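Local coordinates for arginine kinase (Anthopleura japonica, PDB 4RF6), which transfers phosphate between ATP and L-arginine, forming phosphoarginine and ADP, and carries two phosphagen kinase repeats in a single monomeric chain, at residues G492-T496 / P497-R501; L153-E156 / K157-G161; V292-P295 / H296-E299. All blocks are in the same frame, centred on the assembly; numbering follows the deposited sequence.

Interaction 1 of 3, residues G492-T496 / P497-R501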
loop_
_atom_site.group_PDB
_atom_site.type_symbol
_atom_site.label_atom_id
_atom_site.label_comp_id
_atom_site.label_asym_id
_atom_site.label_seq_id
_atom_site.Cartn_x
_atom_site.Cartn_y
_atom_site.Cartn_z
ATOM N N GLY A 492 14.806 14.184 10.669
ATOM C CA GLY A 492 13.483 14.686 10.978
ATOM C C GLY A 492 12.412 13.613 10.975
ATOM O O GLY A 492 11.240 13.900 11.223
ATOM N N TYR A 493 12.812 12.375 10.696
ATOM C CA TYR A 493 11.858 11.278 10.630
ATOM C C TYR A 493 12.269 10.130 11.543
ATOM O O TYR A 493 13.377 10.107 12.068
ATOM C CB TYR A 493 11.730 10.789 9.187
ATOM C CG TYR A 493 11.234 11.857 8.248
ATOM C CD1 TYR A 493 9.873 12.102 8.109
ATOM C CD2 TYR A 493 12.123 12.632 7.514
ATOM C CE1 TYR A 493 9.412 13.085 7.264
ATOM C CE2 TYR A 493 11.672 13.612 6.656
ATOM C CZ TYR A 493 10.315 13.834 6.538
ATOM O OH TYR A 493 9.859 14.810 5.691
ATOM N N ALA A 494 11.367 9.174 11.730
ATOM C CA ALA A 494 11.729 7.922 12.386
ATOM C C ALA A 494 12.721 7.210 11.474
ATOM O O ALA A 494 13.017 7.685 10.366
ATOM C CB ALA A 494 10.499 7.063 12.602
ATOM N N LEU A 495 13.244 6.072 11.914
ATOM C CA LEU A 495 14.012 5.247 10.991
ATOM C C LEU A 495 12.999 4.356 10.283
ATOM O O LEU A 495 11.820 4.365 10.638
ATOM C CB LEU A 495 15.092 4.454 11.722
ATOM C CG LEU A 495 16.200 5.337 12.311
ATOM C CD1 LEU A 495 17.009 4.613 13.377
ATOM C CD2 LEU A 495 17.119 5.818 11.204
ATOM N N THR A 496 13.437 3.614 9.271
ATOM C CA THR A 496 12.532 2.762 8.495
ATOM C C THR A 496 11.559 1.876 9.306
ATOM O O THR A 496 10.375 1.793 8.959
ATOM C CB THR A 496 13.313 1.927 7.450
ATOM O OG1 THR A 496 13.890 2.816 6.480
ATOM C CG2 THR A 496 12.399 0.973 6.734
ATOM N N PRO A 497 12.038 1.216 10.382
ATOM C CA PRO A 497 11.101 0.332 11.093
ATOM C C PRO A 497 9.991 1.079 11.823
ATOM O O PRO A 497 8.968 0.467 12.145
ATOM C CB PRO A 497 11.994 -0.367 12.122
ATOM C CG PRO A 497 13.381 -0.283 11.550
ATOM C CD PRO A 497 13.416 1.057 10.882
ATOM N N GLY A 498 10.186 2.368 12.098
ATOM C CA GLY A 498 9.219 3.116 12.888
ATOM C C GLY A 498 8.394 4.111 12.091
ATOM O O GLY A 498 7.574 4.840 12.656
ATOM N N LEU A 499 8.606 4.137 10.777
ATOM C CA LEU A 499 7.944 5.109 9.904
ATOM C C LEU A 499 6.422 4.996 9.917
ATOM O O LEU A 499 5.870 3.891 9.898
ATOM C CB LEU A 499 8.432 4.960 8.457
ATOM C CG LEU A 499 9.827 5.440 8.075
ATOM C CD1 LEU A 499 10.091 5.170 6.593
ATOM C CD2 LEU A 499 9.990 6.917 8.377
ATOM N N THR A 500 5.751 6.148 9.943
ATOM C CA THR A 500 4.309 6.204 9.725
ATOM C C THR A 500 4.061 6.329 8.229
ATOM O O THR A 500 4.993 6.587 7.460
ATOM C CB THR A 500 3.651 7.401 10.432
ATOM O OG1 THR A 500 4.124 8.621 9.847
ATOM C CG2 THR A 500 3.951 7.393 11.927
ATOM N N ARG A 501 2.814 6.147 7.807
ATOM C CA ARG A 501 2.490 6.237 6.389
ATOM C C ARG A 501 2.903 7.576 5.794
ATOM O O ARG A 501 3.553 7.623 4.742
ATOM C CB ARG A 501 0.995 6.024 6.150
ATOM C CG ARG A 501 0.564 6.345 4.726
ATOM C CD ARG A 501 -0.815 5.782 4.416
ATOM N NE ARG A 501 -1.091 5.859 2.987
ATOM C CZ ARG A 501 -1.769 6.843 2.404
ATOM N NH1 ARG A 501 -2.276 7.835 3.127
ATOM N NH2 ARG A 501 -1.948 6.829 1.094
HETATM O O HOH W 1 7.206 1.575 9.127
#

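Interaction 2 of 3, residues L153-E156 / K157-G161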
loop_
_atom_site.group_PDB
_atom_site.type_symbol
_atom_site.label_atom_id
_atom_site.label_comp_id
_atom_site.label_asym_id
_atom_site.label_seq_id
_atom_site.Cartn_x
_atom_site.Cartn_y
_atom_site.Cartn_z
ATOM N N LEU A 153 -25.580 10.000 -22.314
ATOM C CA LEU A 153 -24.568 10.906 -22.845
ATOM C C LEU A 153 -24.615 12.259 -22.140
ATOM O O LEU A 153 -23.575 12.866 -21.854
ATOM C CB LEU A 153 -24.758 11.067 -24.355
ATOM C CG LEU A 153 -24.413 9.804 -25.136
ATOM C CD1 LEU A 153 -24.920 9.872 -26.565
ATOM C CD2 LEU A 153 -22.909 9.604 -25.118
ATOM N N GLU A 154 -25.827 12.724 -21.856
ATOM C CA GLU A 154 -26.019 13.984 -21.148
ATOM C C GLU A 154 -25.498 13.875 -19.717
ATOM O O GLU A 154 -24.942 14.828 -19.168
ATOM C CB GLU A 154 -27.500 14.364 -21.153
ATOM C CG GLU A 154 -27.814 15.712 -20.527
ATOM C CD GLU A 154 -29.235 16.150 -20.816
ATOM O OE1 GLU A 154 -29.579 16.303 -22.008
ATOM O OE2 GLU A 154 -30.007 16.326 -19.853
ATOM N N ILE A 155 -25.683 12.701 -19.120
ATOM C CA ILE A 155 -25.183 12.434 -17.773
ATOM C C ILE A 155 -23.655 12.465 -17.746
ATOM O O ILE A 155 -23.066 13.137 -16.904
ATOM C CB ILE A 155 -25.681 11.073 -17.245
ATOM C CG1 ILE A 155 -27.159 11.147 -16.860
ATOM C CG2 ILE A 155 -24.862 10.628 -16.042
ATOM C CD1 ILE A 155 -27.826 9.777 -16.726
ATOM N N GLU A 156 -23.024 11.735 -18.664
ATOM C CA GLU A 156 -21.566 11.722 -18.758
ATOM C C GLU A 156 -21.042 13.147 -18.875
ATOM O O GLU A 156 -20.108 13.544 -18.172
ATOM C CB GLU A 156 -21.096 10.913 -19.971
ATOM C CG GLU A 156 -19.576 10.987 -20.206
ATOM C CD GLU A 156 -19.140 10.402 -21.542
ATOM O OE1 GLU A 156 -17.967 9.971 -21.649
ATOM O OE2 GLU A 156 -19.961 10.382 -22.485
ATOM N N LYS A 157 -21.670 13.918 -19.756
ATOM C CA LYS A 157 -21.250 15.284 -20.030
ATOM C C LYS A 157 -21.371 16.191 -18.807
ATOM O O LYS A 157 -20.458 16.975 -18.512
ATOM C CB LYS A 157 -22.060 15.862 -21.193
ATOM C CG LYS A 157 -22.150 17.382 -21.171
ATOM C CD LYS A 157 -22.656 17.927 -22.496
ATOM C CE LYS A 157 -22.747 19.447 -22.474
ATOM N NZ LYS A 157 -22.937 20.008 -23.846
ATOM N N LYS A 158 -22.496 16.096 -18.105
ATOM C CA LYS A 158 -22.718 16.904 -16.911
ATOM C C LYS A 158 -21.739 16.528 -15.812
ATOM O O LYS A 158 -21.178 17.400 -15.149
ATOM C CB LYS A 158 -24.154 16.748 -16.406
ATOM C CG LYS A 158 -25.134 17.695 -17.079
ATOM C CD LYS A 158 -26.492 17.050 -17.287
ATOM C CE LYS A 158 -27.459 17.357 -16.159
ATOM N NZ LYS A 158 -28.841 17.564 -16.704
ATOM N N VAL A 159 -21.537 15.226 -15.627
ATOM C CA VAL A 159 -20.654 14.735 -14.574
ATOM C C VAL A 159 -19.216 15.171 -14.823
ATOM O O VAL A 159 -18.560 15.718 -13.930
ATOM C CB VAL A 159 -20.737 13.200 -14.427
ATOM C CG1 VAL A 159 -19.604 12.682 -13.555
ATOM C CG2 VAL A 159 -22.078 12.802 -13.834
ATOM N N VAL A 160 -18.734 14.934 -16.040
ATOM C CA VAL A 160 -17.365 15.299 -16.416
ATOM C C VAL A 160 -17.095 16.791 -16.189
ATOM O O VAL A 160 -16.026 17.174 -15.700
ATOM C CB VAL A 160 -17.047 14.897 -17.869
ATOM C CG1 VAL A 160 -15.724 15.491 -18.326
ATOM C CG2 VAL A 160 -17.013 13.377 -17.998
ATOM N N GLY A 161 -18.081 17.625 -16.517
ATOM C CA GLY A 161 -17.990 19.056 -16.279
ATOM C C GLY A 161 -17.724 19.412 -14.826
ATOM O O GLY A 161 -16.970 20.345 -14.536
#

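Interaction 3 of 3, residues V292-P295 / H296-E299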
loop_
_atom_site.group_PDB
_atom_site.type_symbol
_atom_site.label_atom_id
_atom_site.label_comp_id
_atom_site.label_asym_id
_atom_site.label_seq_id
_atom_site.Cartn_x
_atom_site.Cartn_y
_atom_site.Cartn_z
ATOM N N VAL A 292 -7.709 -5.037 8.120
ATOM C CA VAL A 292 -7.028 -4.969 9.409
ATOM C C VAL A 292 -6.564 -6.353 9.860
ATOM O O VAL A 292 -7.256 -7.352 9.648
ATOM C CB VAL A 292 -7.927 -4.310 10.483
ATOM C CG1 VAL A 292 -9.157 -5.168 10.768
ATOM C CG2 VAL A 292 -7.144 -4.059 11.759
ATOM N N LYS A 293 -5.382 -6.407 10.467
ATOM C CA LYS A 293 -4.808 -7.672 10.915
ATOM C C LYS A 293 -5.132 -7.903 12.382
ATOM O O LYS A 293 -4.538 -7.277 13.265
ATOM C CB LYS A 293 -3.294 -7.666 10.713
ATOM C CG LYS A 293 -2.588 -8.944 11.141
ATOM C CD LYS A 293 -1.247 -9.056 10.433
ATOM C CE LYS A 293 -0.603 -10.425 10.626
ATOM N NZ LYS A 293 -0.095 -10.640 12.007
ATOM N N ILE A 294 -6.081 -8.798 12.637
ATOM C CA ILE A 294 -6.543 -9.061 13.996
ATOM C C ILE A 294 -6.717 -10.561 14.304
ATOM O O ILE A 294 -7.804 -10.994 14.695
ATOM C CB ILE A 294 -7.863 -8.301 14.277
ATOM C CG1 ILE A 294 -8.846 -8.491 13.119
ATOM C CG2 ILE A 294 -7.602 -6.808 14.484
ATOM C CD1 ILE A 294 -10.204 -7.819 13.334
ATOM N N PRO A 295 -5.637 -11.359 14.153
ATOM C CA PRO A 295 -5.808 -12.799 14.397
ATOM C C PRO A 295 -6.103 -13.128 15.863
ATOM O O PRO A 295 -6.721 -14.157 16.139
ATOM C CB PRO A 295 -4.457 -13.392 13.977
ATOM C CG PRO A 295 -3.487 -12.283 14.139
ATOM C CD PRO A 295 -4.244 -11.025 13.797
ATOM N N HIS A 296 -5.676 -12.269 16.782
ATOM C CA HIS A 296 -5.930 -12.487 18.202
ATOM C C HIS A 296 -7.364 -12.128 18.589
ATOM O O HIS A 296 -8.027 -12.871 19.314
ATOM C CB HIS A 296 -4.955 -11.675 19.062
ATOM C CG HIS A 296 -3.521 -12.073 18.901
ATOM N ND1 HIS A 296 -2.620 -11.323 18.176
ATOM C CD2 HIS A 296 -2.831 -13.135 19.379
ATOM C CE1 HIS A 296 -1.436 -11.909 18.213
ATOM N NE2 HIS A 296 -1.537 -13.010 18.935
ATOM N N ALA A 297 -7.834 -10.980 18.109
ATOM C CA ALA A 297 -9.183 -10.513 18.415
ATOM C C ALA A 297 -10.240 -11.487 17.889
ATOM O O ALA A 297 -11.338 -11.587 18.442
ATOM C CB ALA A 297 -9.407 -9.114 17.847
ATOM N N LYS A 298 -9.893 -12.202 16.822
ATOM C CA LYS A 298 -10.770 -13.197 16.206
ATOM C C LYS A 298 -11.131 -14.324 17.179
ATOM O O LYS A 298 -12.254 -14.839 17.168
ATOM C CB LYS A 298 -10.093 -13.771 14.957
ATOM C CG LYS A 298 -10.853 -14.896 14.259
ATOM C CD LYS A 298 -12.285 -14.498 13.920
ATOM C CE LYS A 298 -12.958 -15.538 13.029
ATOM N NZ LYS A 298 -12.683 -16.932 13.483
ATOM N N GLU A 299 -10.173 -14.690 18.026
ATOM C CA GLU A 299 -10.348 -15.784 18.979
ATOM C C GLU A 299 -10.898 -15.304 20.325
ATOM O O GLU A 299 -11.097 -16.104 21.241
ATOM C CB GLU A 299 -9.019 -16.518 19.189
ATOM C CG GLU A 299 -8.232 -16.781 17.903
ATOM C CD GLU A 299 -8.989 -17.653 16.913
ATOM O OE1 GLU A 299 -9.802 -18.491 17.357
ATOM O OE2 GLU A 299 -8.771 -17.502 15.691
#

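Interaction 1 of 3, residues G492-T496 / P497-R501
Leu499 folds back over the carbonyl groups of Ala494, Leu495 and Thr496. Its CG stands anti to its own carbonyl carbon (chi1 -73°), which brings CG to 3.4 Å from Leu495 O. The two methyls then diverge: CD2 lies 4.3 Å from Ala494 CB and also reaches Tyr493 CB, while CD1 lies 3.9 Å from Thr496 CA. Ala494 CB rests on the peptide of Gly498, 3.7 Å from Gly498 C.

The bend that brings Ala494 and Leu499 together is a type I beta turn over residues 495-498, with Thr496 and Pro497 both in right-handed helical backbone geometry. It is closed by Gly498 N donating to Leu495 O at 3.0 Å (148° at the hydrogen), the donor standing above the carbonyl plane. Leu499 N makes only a weak hydrogen bond to Thr496 O, at 3.5 Å. Thr496 CB rests against the proline ring, and OG1, anti to the carbonyl carbon (chi1 -65°), makes a weak hydrogen bond to Glu584 O. Alongside, Leu495 CB meets Pro497 CD at 3.9 Å.

Thr500 N-caps helix 501-516; its N is bound by Glu503 OE2, a pattern consistent with a capping box. The turn redirects the chain between strand 479-488 and that helix in the second repeat. Chemically, Leu499 CD2 covers one approach to Ala494 O while the amides of Gln586 and Gln619 donate to it, so a buried backbone acceptor is satisfied beside apolar packing.

Interaction 2 of 3, residues L153-E156 / K157-G161
Glu156 runs alongside Val160, one helical turn further on, with its CG 4.1 Å from Val160 CG2. An extended chain, CG anti to the backbone N (chi1 174°), carries the carboxylate past this methyl to Tyr174, whose OH is hydrogen-bonded to Glu156 OE1. Leu229 on strand 225-229 touches both Glu156 and Val160, so this side of helix 149-163 is the one laid against the sheet.

Lys157 holds the contact by its base: its CB is 3.4 Å from Leu153 O, and its N donates to the same oxygen at 3.0 Å. Beyond that the side chain leads away, fully extended.

Glu154 and Lys158 lie side by side and point the same way. The lysine bends at three successive torsions, bringing its CD within 3.7 Å of Glu154 CG and its NZ to 3.6 Å from Glu154 OE2, a long i to i+4 salt bridge. Tyr141 OH is hydrogen-bonded to both charged atoms.

The ion pair is therefore tied through a shared phenol to the loop following strand 127-136, and because it is long, the Tyr141 hydrogen bonds probably contribute much of what fixes the two charged ends.

Interaction 3 of 3, residues V292-P295 / H296-E299
Ile294 O accepts a hydrogen bond from Lys298 N at 3.2 Å (145° at the hydrogen), closing a single helical turn just as the chain leaves strand 286-293. A second bond, Glu299 N to His296 O at 3.1 Å, is of the i to i+3 kind, and the helix is short and weakly bonded.

On the flank facing helix 344-370, Ile294 CB packs against Ala297 CB at 4.0 Å. The isoleucine puts CG1 between its backbone N and carbonyl carbon (chi1 47°), a crowded position, and meets Tyr332 of strand 331-336 and Phe303. This strand and strand 286-293 belong to the antiparallel sheet of the phosphagen kinase catalytic domain; the turn leads off the sheet and packs against the long helix 344-370. From that helix, Glu362 binds His296 ND1 through OE2 and Ala297 N through OE1. The two bonds hold the carboxylate at the start of the turn; the one to ND1, with a weak one from NE2 to Lys369 NZ, restrains the imidazole.

Pro295 O is covered by aliphatic carbons: Lys298 CB at 3.6 Å and Glu299 CG at 3.5 Å. The glutamate bends at chi2 (-61°), turning its carboxylate back alongside Pro295 O.

Interactions 2 and 3 lie in the first repeat and interaction 1 in the second; none touches another. Interactions 1 and 3 are closest, centres 25 Å apart and nearest atoms about 13 Å, whereas interaction 2 is 44 Å centre to centre from both. Interactions 1 and 2 relate by sequence: 492-501 leads into helix 501-516, which matches helix 149-163, the site of interaction 2, in the other repeat. Toward the predicted ATP site of the first repeat, the Val159 side chain is about 10 Å from that of Arg236, and the Ile294 side chain about 8 Å from that of Val290. Interaction 1 lies away from the annotated sites, all of which belong to the first repeat.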